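Local structure of periplasmic cell division protein (SufI) (Aquifex aeolicus, 6SYY) at residues Val170-Ala175 with Gly214-Asn219; Leu284-Glu289 with Pro379-Glu384. The protein binds four copper ions as a multicopper oxidase and probably couples the oxidation of its substrates to the reduction of dioxygen. All coordinates share one frame; numbering follows the deposited sequence.

Interaction 1 of 2, residues Val170-Ala175 with Gly214-Asn219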
loop_
_atom_site.group_PDB
_atom_site.type_symbol
_atom_site.label_atom_id
_atom_site.label_comp_id
_atom_site.label_asym_id
_atom_site.label_seq_id
_atom_site.Cartn_x
_atom_site.Cartn_y
_atom_site.Cartn_z
ATOM N N VAL A 170 10.176 -0.658 7.839
ATOM C CA VAL A 170 8.729 -0.469 7.811
ATOM C C VAL A 170 8.124 -0.896 9.139
ATOM O O VAL A 170 7.344 -0.160 9.755
ATOM C CB VAL A 170 8.108 -1.238 6.633
ATOM C CG1 VAL A 170 6.585 -1.207 6.720
ATOM C CG2 VAL A 170 8.581 -0.651 5.316
ATOM N N TYR A 171 8.503 -2.084 9.616
ATOM C CA TYR A 171 7.958 -2.597 10.866
ATOM C C TYR A 171 8.286 -1.689 12.043
ATOM O O TYR A 171 7.476 -1.558 12.967
ATOM C CB TYR A 171 8.482 -4.007 11.122
ATOM C CG TYR A 171 7.974 -4.619 12.404
ATOM C CD1 TYR A 171 6.671 -5.087 12.500
ATOM C CD2 TYR A 171 8.796 -4.734 13.520
ATOM C CE1 TYR A 171 6.196 -5.645 13.670
ATOM C CE2 TYR A 171 8.331 -5.303 14.696
ATOM C CZ TYR A 171 7.027 -5.758 14.763
ATOM O OH TYR A 171 6.544 -6.325 15.922
ATOM N N TYR A 172 9.456 -1.053 12.036
ATOM C CA TYR A 172 9.811 -0.194 13.156
ATOM C C TYR A 172 9.243 1.215 13.035
ATOM O O TYR A 172 9.405 2.009 13.969
ATOM C CB TYR A 172 11.333 -0.153 13.337
ATOM C CG TYR A 172 11.794 -1.213 14.308
ATOM C CD1 TYR A 172 12.128 -2.488 13.870
ATOM C CD2 TYR A 172 11.847 -0.955 15.669
ATOM C CE1 TYR A 172 12.523 -3.469 14.763
ATOM C CE2 TYR A 172 12.243 -1.928 16.569
ATOM C CZ TYR A 172 12.581 -3.182 16.109
ATOM O OH TYR A 172 12.974 -4.154 16.997
ATOM N N GLY A 173 8.577 1.549 11.932
ATOM C CA GLY A 173 7.786 2.763 11.931
ATOM C C GLY A 173 7.831 3.637 10.695
ATOM O O GLY A 173 7.067 4.600 10.601
ATOM N N LEU A 174 8.708 3.334 9.741
ATOM C CA LEU A 174 8.801 4.143 8.526
ATOM C C LEU A 174 7.697 3.697 7.575
ATOM O O LEU A 174 7.859 2.766 6.786
ATOM C CB LEU A 174 10.182 4.026 7.894
ATOM C CG LEU A 174 11.346 4.523 8.749
ATOM C CD1 LEU A 174 12.665 4.450 7.978
ATOM C CD2 LEU A 174 11.069 5.934 9.248
ATOM N N ALA A 175 6.547 4.367 7.670
ATOM C CA ALA A 175 5.402 4.095 6.814
ATOM C C ALA A 175 4.443 5.270 6.909
ATOM O O ALA A 175 4.167 5.768 8.004
ATOM C CB ALA A 175 4.681 2.794 7.202
ATOM N N GLY A 214 6.970 -2.885 26.316
ATOM C CA GLY A 214 6.450 -2.049 25.254
ATOM C C GLY A 214 7.362 -1.864 24.059
ATOM O O GLY A 214 7.069 -1.023 23.202
ATOM N N GLN A 215 8.456 -2.613 23.973
ATOM C CA GLN A 215 9.332 -2.545 22.815
ATOM C C GLN A 215 8.875 -3.534 21.750
ATOM O O GLN A 215 8.281 -4.574 22.049
ATOM C CB GLN A 215 10.785 -2.825 23.211
ATOM C CG GLN A 215 11.360 -1.817 24.200
ATOM C CD GLN A 215 11.253 -0.376 23.715
ATOM O OE1 GLN A 215 11.240 -0.105 22.511
ATOM N NE2 GLN A 215 11.176 0.555 24.656
ATOM N N LEU A 216 9.149 -3.189 20.495
ATOM C CA LEU A 216 8.727 -4.028 19.382
ATOM C C LEU A 216 9.607 -5.264 19.278
ATOM O O LEU A 216 10.808 -5.225 19.560
ATOM C CB LEU A 216 8.771 -3.244 18.072
ATOM C CG LEU A 216 7.728 -2.131 17.954
ATOM C CD1 LEU A 216 8.046 -1.217 16.785
ATOM C CD2 LEU A 216 6.332 -2.719 17.813
ATOM N N VAL A 217 8.990 -6.369 18.877
ATOM C CA VAL A 217 9.677 -7.633 18.661
ATOM C C VAL A 217 9.575 -7.967 17.179
ATOM O O VAL A 217 8.468 -8.105 16.643
ATOM C CB VAL A 217 9.079 -8.753 19.525
ATOM C CG1 VAL A 217 9.885 -10.029 19.372
ATOM C CG2 VAL A 217 9.012 -8.312 20.984
ATOM N N TYR A 218 10.722 -8.086 16.516
ATOM C CA TYR A 218 10.779 -8.402 15.090
ATOM C C TYR A 218 11.563 -9.698 14.931
ATOM O O TYR A 218 12.794 -9.685 14.863
ATOM C CB TYR A 218 11.413 -7.265 14.287
ATOM C CG TYR A 218 11.409 -7.510 12.791
ATOM C CD1 TYR A 218 10.213 -7.584 12.084
ATOM C CD2 TYR A 218 12.595 -7.664 12.087
ATOM C CE1 TYR A 218 10.200 -7.810 10.716
ATOM C CE2 TYR A 218 12.590 -7.888 10.715
ATOM C CZ TYR A 218 11.389 -7.958 10.036
ATOM O OH TYR A 218 11.374 -8.184 8.675
ATOM N N ASN A 219 10.849 -10.821 14.875
ATOM C CA ASN A 219 11.458 -12.133 14.660
ATOM C C ASN A 219 10.712 -12.841 13.537
ATOM O O ASN A 219 9.899 -13.745 13.779
ATOM C CB ASN A 219 11.466 -12.962 15.946
ATOM C CG ASN A 219 10.088 -13.120 16.555
ATOM O OD1 ASN A 219 9.170 -12.353 16.255
ATOM N ND2 ASN A 219 9.934 -14.123 17.414
HETATM O O HOH W 1 12.675 -2.973 19.428
#
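Y171 and Y218 lie alongside each other, one coming from the helix and the other from the loop, and their rings meet at a slant, with planes inclined by 34° and centroids 5.1 Å apart. Y218 CD1 lies over one face of the Y171 ring, 3.5 Å from Y171 CD2. On Y171 the ring is anti to the backbone N (chi1 180°), which carries it off the last turn of helix 166-172 to the loop. Beside it, L216 CB rests 4.0 Å from Y171 CE2, and the leucine also packs against the second tyrosine, with L216 CD1 4.0 Å from Y172 CD2. Y172 completes the apolar patch, its CE1 standing 4.0 Å from Y218 CB.

The polar ends differ in how they are held. Y171 OH makes a weak hydrogen bond to V217 O, 2.7 Å away, and T209 N gives the same hydroxyl oxygen a further hydrogen bond. Y172 OH reaches the loop through a water, at 2.7 Å in the plane of its ring, and that water donates to L216 O at 2.9 Å.

Farther out, F226 meets both the Y171 and Y218 rings, Y168 stacks on Y172, and Y218 OH bonds to E513, next to the copper ligand H514. G173 carries the Schellman motif that follows the last turn; at its backbone angles a CB would jam against the carbonyl O of Y172. A leucine in place of Y171 would probably deprive T209 N of its hydroxyl partner and take away the flat surface under Y218. The contact is largely apolar, tyrosine rings against L216 and Y218, with a weak hydroxyl bond and one bridging water at its polar ends.

Interaction 2 of 2, residues Leu284-Glu289 with Pro379-Glu384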
loop_
_atom_site.group_PDB
_atom_site.type_symbol
_atom_site.label_atom_id
_atom_site.label_comp_id
_atom_site.label_asym_id
_atom_site.label_seq_id
_atom_site.Cartn_x
_atom_site.Cartn_y
_atom_site.Cartn_z
ATOM N N LEU A 284 -12.348 3.626 -8.949
ATOM C CA LEU A 284 -13.008 2.779 -9.930
ATOM C C LEU A 284 -13.968 3.616 -10.777
ATOM O O LEU A 284 -14.179 4.807 -10.535
ATOM C CB LEU A 284 -13.770 1.645 -9.244
ATOM C CG LEU A 284 -12.950 0.712 -8.359
ATOM C CD1 LEU A 284 -13.837 -0.356 -7.760
ATOM C CD2 LEU A 284 -11.829 0.082 -9.153
ATOM N N ASP A 285 -14.562 2.977 -11.783
ATOM C CA ASP A 285 -15.515 3.690 -12.624
ATOM C C ASP A 285 -16.808 3.979 -11.865
ATOM O O ASP A 285 -17.344 5.091 -11.939
ATOM C CB ASP A 285 -15.788 2.893 -13.902
ATOM C CG ASP A 285 -16.297 1.485 -13.622
ATOM O OD1 ASP A 285 -15.851 0.873 -12.628
ATOM O OD2 ASP A 285 -17.147 0.991 -14.393
ATOM N N THR A 286 -17.315 2.999 -11.128
ATOM C CA THR A 286 -18.537 3.117 -10.347
ATOM C C THR A 286 -18.309 2.444 -9.003
ATOM O O THR A 286 -17.402 1.617 -8.866
ATOM C CB THR A 286 -19.735 2.452 -11.038
ATOM O OG1 THR A 286 -19.526 1.034 -11.077
ATOM C CG2 THR A 286 -19.927 2.983 -12.453
ATOM N N PRO A 287 -19.111 2.778 -7.992
ATOM C CA PRO A 287 -19.012 2.056 -6.718
ATOM C C PRO A 287 -19.391 0.591 -6.884
ATOM O O PRO A 287 -20.277 0.244 -7.667
ATOM C CB PRO A 287 -20.001 2.796 -5.809
ATOM C CG PRO A 287 -20.133 4.149 -6.419
ATOM C CD PRO A 287 -20.015 3.938 -7.898
ATOM N N LYS A 288 -18.702 -0.273 -6.138
ATOM C CA LYS A 288 -18.933 -1.716 -6.169
ATOM C C LYS A 288 -19.374 -2.154 -4.780
ATOM O O LYS A 288 -18.573 -2.137 -3.838
ATOM C CB LYS A 288 -17.674 -2.469 -6.603
ATOM C CG LYS A 288 -16.983 -1.895 -7.829
ATOM C CD LYS A 288 -17.862 -1.942 -9.068
ATOM C CE LYS A 288 -17.176 -1.263 -10.249
ATOM N NZ LYS A 288 -17.940 -1.420 -11.523
ATOM N N GLU A 289 -20.641 -2.544 -4.651
ATOM C CA GLU A 289 -21.178 -2.954 -3.360
ATOM C C GLU A 289 -20.673 -4.347 -2.999
ATOM O O GLU A 289 -20.754 -5.278 -3.806
ATOM C CB GLU A 289 -22.707 -2.931 -3.374
ATOM C CG GLU A 289 -23.322 -3.307 -2.036
ATOM C CD GLU A 289 -24.828 -3.140 -1.997
ATOM O OE1 GLU A 289 -25.390 -2.454 -2.878
ATOM O OE2 GLU A 289 -25.452 -3.699 -1.073
ATOM N N PRO A 379 -22.632 8.435 -5.488
ATOM C CA PRO A 379 -22.823 8.763 -6.903
ATOM C C PRO A 379 -22.811 7.517 -7.773
ATOM O O PRO A 379 -22.250 6.480 -7.421
ATOM C CB PRO A 379 -21.631 9.675 -7.228
ATOM C CG PRO A 379 -21.079 10.096 -5.895
ATOM C CD PRO A 379 -21.349 8.941 -4.980
ATOM N N GLN A 380 -23.456 7.639 -8.934
ATOM C CA GLN A 380 -23.485 6.527 -9.875
ATOM C C GLN A 380 -22.110 6.291 -10.492
ATOM O O GLN A 380 -21.698 5.139 -10.680
ATOM C CB GLN A 380 -24.527 6.788 -10.962
ATOM C CG GLN A 380 -25.950 6.940 -10.447
ATOM C CD GLN A 380 -26.596 5.611 -10.103
ATOM O OE1 GLN A 380 -25.994 4.551 -10.277
ATOM N NE2 GLN A 380 -27.833 5.662 -9.618
ATOM N N ARG A 381 -21.383 7.361 -10.808
ATOM C CA ARG A 381 -20.088 7.264 -11.466
ATOM C C ARG A 381 -19.019 7.976 -10.645
ATOM O O ARG A 381 -19.281 9.014 -10.030
ATOM C CB ARG A 381 -20.151 7.840 -12.888
ATOM C CG ARG A 381 -20.532 6.797 -13.942
ATOM C CD ARG A 381 -21.167 7.417 -15.180
ATOM N NE ARG A 381 -22.485 7.980 -14.896
ATOM C CZ ARG A 381 -23.304 8.475 -15.819
ATOM N NH1 ARG A 381 -22.946 8.476 -17.097
ATOM N NH2 ARG A 381 -24.484 8.968 -15.465
ATOM N N LEU A 382 -17.818 7.403 -10.636
ATOM C CA LEU A 382 -16.685 7.915 -9.873
ATOM C C LEU A 382 -15.581 8.493 -10.741
ATOM O O LEU A 382 -14.993 9.515 -10.378
ATOM C CB LEU A 382 -16.092 6.803 -9.001
ATOM C CG LEU A 382 -16.997 6.196 -7.933
ATOM C CD1 LEU A 382 -16.420 4.885 -7.426
ATOM C CD2 LEU A 382 -17.179 7.182 -6.791
ATOM N N SER A 383 -15.279 7.863 -11.871
ATOM C CA SER A 383 -14.167 8.277 -12.722
ATOM C C SER A 383 -14.221 7.459 -14.005
ATOM O O SER A 383 -15.088 6.597 -14.183
ATOM C CB SER A 383 -12.823 8.083 -12.024
ATOM O OG SER A 383 -12.546 6.700 -11.883
ATOM N N GLU A 384 -13.276 7.733 -14.895
ATOM C CA GLU A 384 -13.101 6.962 -16.115
ATOM C C GLU A 384 -11.880 6.068 -15.951
ATOM O O GLU A 384 -10.770 6.562 -15.731
ATOM C CB GLU A 384 -12.942 7.875 -17.329
ATOM C CG GLU A 384 -14.167 8.727 -17.614
ATOM C CD GLU A 384 -15.403 7.891 -17.891
ATOM O OE1 GLU A 384 -15.262 6.803 -18.488
ATOM O OE2 GLU A 384 -16.515 8.319 -17.506
#
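L382 points its side chain at the corner where the chain turns through D285 and T286. Its CB lies 3.2 Å from L284 O. With CG anti to the carbonyl carbon (chi1 -62°), the branch swings over to the proline, where L382 CG sits 3.8 Å from P287 CD. At the tip, CD1 settles against the T286-P287 peptide, with L382 CD1 3.5 Å from P287 N; I277 and L188 also touch this leucine.

Hydrogen bonds from L382 N and S383 set the segment against the corner. L382 N donates a nearly straight hydrogen bond to D285 O, 2.7 Å long with an angle of 173° at the hydrogen, and S383 N adds a weak one to the same oxygen. S383 OG donates to L284 O at 2.8 Å, approaching from well above the carbonyl plane. D285 CA comes within 3.3 Å of S383 O in a CA-H...O contact. Farther along, P287 CG packs 3.3 Å from P379 O. On the strand side, K288 NZ bonds T286 OG1 and makes a weak, long salt bridge to D285 OD1, tying the corner to its own strand.

Carbonyls of a strand corner thus hold an irregular segment of the long loop joining strands 361-370 and 394-402, consistent with the connection between the second and third cupredoxin domains of three-domain multicopper oxidases.

Overall arrangement
Interactions 1 and 2 lie on opposite sides of the chain's centre, their own centres 37 Å apart and their nearest atoms about 23 Å apart, so neither touches the other. They also follow in series along the chain. Interaction 1 is the one nearer the copper centres: the Y218 side chain is about 13 Å from a bound copper and about 10 Å from the side chain of H514, a ligand of the H451, C509 and H514 site, while the Y171 side chain is about 10 Å from that of H159, which binds another copper. Interaction 2, by contrast, is remote from the annotated sites and joins the corner of strand 282-290 to the loop between strands 361-370 and 394-402.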